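PDB 5VPR: cysteine desulfurase from Elizabethkingia anophelis NUHP1, which probably removes sulfur from L-cysteine to give L-alanine, passing it to a sulfur carrier with the help of pyridoxal 5'-phosphate. Local coordinates for residues K42-Y54 with I287-F299. Residues are numbered along the deposited sequence; the frame is centred on the assembly and turned at random.
Sequences KPKMVLDAINNYY and IAGNIAIGTAVDF
M45 CG is wedged between its own backbone N and carbonyl carbon (chi1 60°), and the chain bends at chi3 beside F299. SD then lies at the edge of the F299 ring, 5.3 Å from the ring centroid, a Met-aromatic contact. CE turns away from the ring and packs on D298 CB and the backbone N of F299. F299 CG stands opposite its backbone N (chi1 166°), which turns one ring face to P43. P43 CG sits over that face, 4.0 Å from the centroid, in a CH-pi contact.

Helices 44-54 and 287-299 run nearly antiparallel at 154°, with axes 8.5 Å apart. Small residues allow this approach. A49 CB packs 3.2 Å from T295 OG1, and T295 CG2 lies 3.3 Å from M45 O. V46 CG2 rests on the backbone of A296, 3.5 Å from A296 N. I50 CG1 meets A292 CB at 3.6 Å.

At the other end A288 CB meets two tyrosines. Y53 CD2 lies beside this methyl, and Y54 OH approaches it to 3.3 Å. I287 CG2 and I291 CD1 also meet the Y53 ring, at an oblique angle to it. Its hydroxyl is hydrogen-bonded to N58, which anchors the buried ring.

Apolar side chains and methyls thus join two helices of the class-V aminotransferase fold. D298 forms a salt bridge with K82, and Y235 and F19 pack against the F299 ring. Helix 67-87 touches both members of the pair, through A72 on Y53, M75 on I291 and F86 on V297, while P237, in the loop between strands 226-230 and 241-245, touches A292.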
# COMPACT_ATOMS: atom_id res chain seq x y z
N LYS A 42 -5.71 -12.64 5.45
CA LYS A 42 -4.41 -13.31 5.56
C LYS A 42 -4.51 -14.78 5.16
O LYS A 42 -5.44 -15.46 5.59
CB LYS A 42 -3.83 -13.26 6.99
CG LYS A 42 -3.96 -11.94 7.74
CD LYS A 42 -3.38 -10.78 6.97
CE LYS A 42 -3.77 -9.44 7.63
NZ LYS A 42 -3.35 -8.30 6.74
N PRO A 43 -3.55 -15.30 4.41
CA PRO A 43 -3.54 -16.72 4.08
C PRO A 43 -2.94 -17.55 5.21
O PRO A 43 -2.22 -17.05 6.07
CB PRO A 43 -2.67 -16.79 2.82
CG PRO A 43 -1.65 -15.69 3.05
CD PRO A 43 -2.38 -14.59 3.83
N LYS A 44 -3.26 -18.85 5.18
CA LYS A 44 -2.87 -19.74 6.28
C LYS A 44 -1.35 -19.81 6.43
O LYS A 44 -0.84 -19.88 7.56
CB LYS A 44 -3.47 -21.14 6.06
N MET A 45 -0.61 -19.78 5.33
CA MET A 45 0.85 -19.88 5.44
C MET A 45 1.43 -18.72 6.26
O MET A 45 2.40 -18.91 7.00
CB MET A 45 1.51 -19.95 4.07
CG MET A 45 1.26 -18.77 3.13
SD MET A 45 1.88 -19.15 1.46
CE MET A 45 3.65 -19.01 1.68
N VAL A 46 0.87 -17.53 6.13
CA VAL A 46 1.35 -16.40 6.94
C VAL A 46 1.01 -16.61 8.42
O VAL A 46 1.84 -16.36 9.30
CB VAL A 46 0.77 -15.08 6.39
CG1 VAL A 46 0.91 -13.95 7.42
CG2 VAL A 46 1.48 -14.71 5.10
N LEU A 47 -0.21 -17.07 8.71
CA LEU A 47 -0.59 -17.29 10.11
C LEU A 47 0.22 -18.43 10.72
O LEU A 47 0.56 -18.37 11.91
CB LEU A 47 -2.09 -17.60 10.21
CG LEU A 47 -3.01 -16.53 9.61
CD1 LEU A 47 -4.49 -16.86 9.78
CD2 LEU A 47 -2.66 -15.17 10.19
N ASP A 48 0.50 -19.47 9.93
CA ASP A 48 1.37 -20.56 10.37
C ASP A 48 2.78 -20.07 10.69
O ASP A 48 3.41 -20.56 11.63
CB ASP A 48 1.45 -21.65 9.29
CG ASP A 48 0.18 -22.49 9.18
OD1 ASP A 48 -0.73 -22.36 10.03
OD2 ASP A 48 0.11 -23.29 8.23
N ALA A 49 3.29 -19.13 9.89
CA ALA A 49 4.62 -18.58 10.16
C ALA A 49 4.68 -17.88 11.51
O ALA A 49 5.66 -18.02 12.26
CB ALA A 49 5.02 -17.59 9.06
N ILE A 50 3.66 -17.08 11.81
CA ILE A 50 3.60 -16.39 13.10
C ILE A 50 3.60 -17.41 14.23
O ILE A 50 4.41 -17.34 15.16
CB ILE A 50 2.36 -15.49 13.17
CG1 ILE A 50 2.48 -14.36 12.15
CG2 ILE A 50 2.17 -14.92 14.60
CD1 ILE A 50 1.15 -13.63 11.88
N ASN A 51 2.68 -18.37 14.14
CA ASN A 51 2.52 -19.37 15.19
C ASN A 51 3.75 -20.26 15.32
O ASN A 51 4.19 -20.56 16.43
CB ASN A 51 1.28 -20.22 14.89
CG ASN A 51 0.84 -21.04 16.08
OD1 ASN A 51 1.15 -22.23 16.18
ND2 ASN A 51 0.12 -20.40 16.99
N ASN A 52 4.34 -20.68 14.19
CA ASN A 52 5.53 -21.53 14.26
C ASN A 52 6.70 -20.79 14.90
O ASN A 52 7.49 -21.39 15.64
CB ASN A 52 5.93 -22.02 12.87
CG ASN A 52 4.99 -23.08 12.33
OD1 ASN A 52 4.37 -23.83 13.09
ND2 ASN A 52 4.86 -23.14 11.01
N TYR A 53 6.83 -19.49 14.62
CA TYR A 53 7.88 -18.70 15.24
C TYR A 53 7.74 -18.70 16.76
O TYR A 53 8.70 -18.97 17.49
CB TYR A 53 7.89 -17.26 14.72
CG TYR A 53 8.80 -16.40 15.57
CD1 TYR A 53 10.19 -16.49 15.43
CD2 TYR A 53 8.29 -15.58 16.57
CE1 TYR A 53 11.04 -15.76 16.23
CE2 TYR A 53 9.13 -14.84 17.37
CZ TYR A 53 10.51 -14.94 17.20
OH TYR A 53 11.35 -14.20 18.00
N TYR A 54 6.54 -18.40 17.26
CA TYR A 54 6.38 -18.30 18.71
C TYR A 54 6.44 -19.67 19.39
O TYR A 54 6.87 -19.76 20.55
CB TYR A 54 5.06 -17.61 19.07
CG TYR A 54 5.06 -16.10 18.86
CD1 TYR A 54 4.13 -15.50 18.03
CD2 TYR A 54 5.99 -15.29 19.51
CE1 TYR A 54 4.12 -14.12 17.83
CE2 TYR A 54 6.00 -13.92 19.31
CZ TYR A 54 5.07 -13.34 18.47
OH TYR A 54 5.05 -11.98 18.31
N ILE A 287 10.03 -9.14 15.59
CA ILE A 287 10.68 -10.29 14.95
C ILE A 287 9.66 -11.15 14.22
O ILE A 287 9.84 -11.52 13.05
CB ILE A 287 11.45 -11.12 16.00
CG1 ILE A 287 12.53 -10.28 16.70
CG2 ILE A 287 12.06 -12.38 15.32
CD1 ILE A 287 12.82 -10.71 18.15
N ALA A 288 8.58 -11.51 14.92
CA ALA A 288 7.54 -12.35 14.35
C ALA A 288 6.92 -11.69 13.12
O ALA A 288 6.74 -12.34 12.08
CB ALA A 288 6.46 -12.63 15.39
N GLY A 289 6.58 -10.41 13.23
CA GLY A 289 5.98 -9.71 12.10
C GLY A 289 6.92 -9.62 10.90
O GLY A 289 6.48 -9.77 9.76
N ASN A 290 8.21 -9.39 11.15
CA ASN A 290 9.17 -9.33 10.05
C ASN A 290 9.33 -10.69 9.38
O ASN A 290 9.38 -10.76 8.14
CB ASN A 290 10.53 -8.82 10.55
CG ASN A 290 10.45 -7.43 11.10
OD1 ASN A 290 9.51 -6.68 10.81
ND2 ASN A 290 11.44 -7.05 11.92
N ILE A 291 9.38 -11.77 10.16
CA ILE A 291 9.38 -13.10 9.57
C ILE A 291 8.13 -13.32 8.73
O ILE A 291 8.19 -13.84 7.61
CB ILE A 291 9.53 -14.17 10.67
CG1 ILE A 291 10.94 -14.12 11.28
CG2 ILE A 291 9.24 -15.56 10.11
CD1 ILE A 291 11.07 -14.97 12.52
N ALA A 292 6.97 -12.91 9.26
CA ALA A 292 5.71 -13.19 8.59
C ALA A 292 5.51 -12.33 7.34
O ALA A 292 4.85 -12.78 6.40
CB ALA A 292 4.56 -13.01 9.57
N ILE A 293 6.06 -11.10 7.30
CA ILE A 293 5.95 -10.34 6.05
C ILE A 293 6.79 -11.00 4.96
O ILE A 293 6.45 -10.92 3.77
CB ILE A 293 6.31 -8.84 6.25
CG1 ILE A 293 5.67 -7.99 5.13
CG2 ILE A 293 7.82 -8.59 6.27
CD1 ILE A 293 5.90 -6.49 5.25
N GLY A 294 7.87 -11.71 5.33
CA GLY A 294 8.56 -12.54 4.35
C GLY A 294 7.68 -13.67 3.84
O GLY A 294 7.75 -14.04 2.66
N THR A 295 6.87 -14.25 4.73
CA THR A 295 5.94 -15.30 4.32
C THR A 295 4.84 -14.75 3.42
O THR A 295 4.39 -15.44 2.51
CB THR A 295 5.34 -15.97 5.56
OG1 THR A 295 6.40 -16.32 6.46
CG2 THR A 295 4.57 -17.24 5.18
N ALA A 296 4.42 -13.51 3.66
CA ALA A 296 3.47 -12.87 2.76
C ALA A 296 4.08 -12.63 1.38
O ALA A 296 3.39 -12.76 0.36
CB ALA A 296 2.99 -11.56 3.38
N VAL A 297 5.38 -12.31 1.33
CA VAL A 297 6.08 -12.27 0.05
C VAL A 297 6.07 -13.64 -0.62
O VAL A 297 5.79 -13.77 -1.82
CB VAL A 297 7.52 -11.75 0.25
CG1 VAL A 297 8.38 -12.02 -1.00
CG2 VAL A 297 7.51 -10.27 0.58
N ASP A 298 6.35 -14.69 0.16
CA ASP A 298 6.30 -16.06 -0.36
C ASP A 298 4.93 -16.37 -0.96
O ASP A 298 4.83 -17.00 -2.02
CB ASP A 298 6.62 -17.06 0.76
CG ASP A 298 8.09 -17.06 1.16
OD1 ASP A 298 8.93 -16.47 0.44
OD2 ASP A 298 8.41 -17.67 2.21
N PHE A 299 3.86 -15.94 -0.29
CA PHE A 299 2.51 -16.20 -0.79
C PHE A 299 2.29 -15.55 -2.14
O PHE A 299 1.78 -16.18 -3.08
CB PHE A 299 1.47 -15.70 0.21
CG PHE A 299 0.08 -15.64 -0.37
CD1 PHE A 299 -0.64 -16.80 -0.59
CD2 PHE A 299 -0.48 -14.42 -0.72
CE1 PHE A 299 -1.92 -16.77 -1.14
CE2 PHE A 299 -1.76 -14.38 -1.28
CZ PHE A 299 -2.48 -15.56 -1.49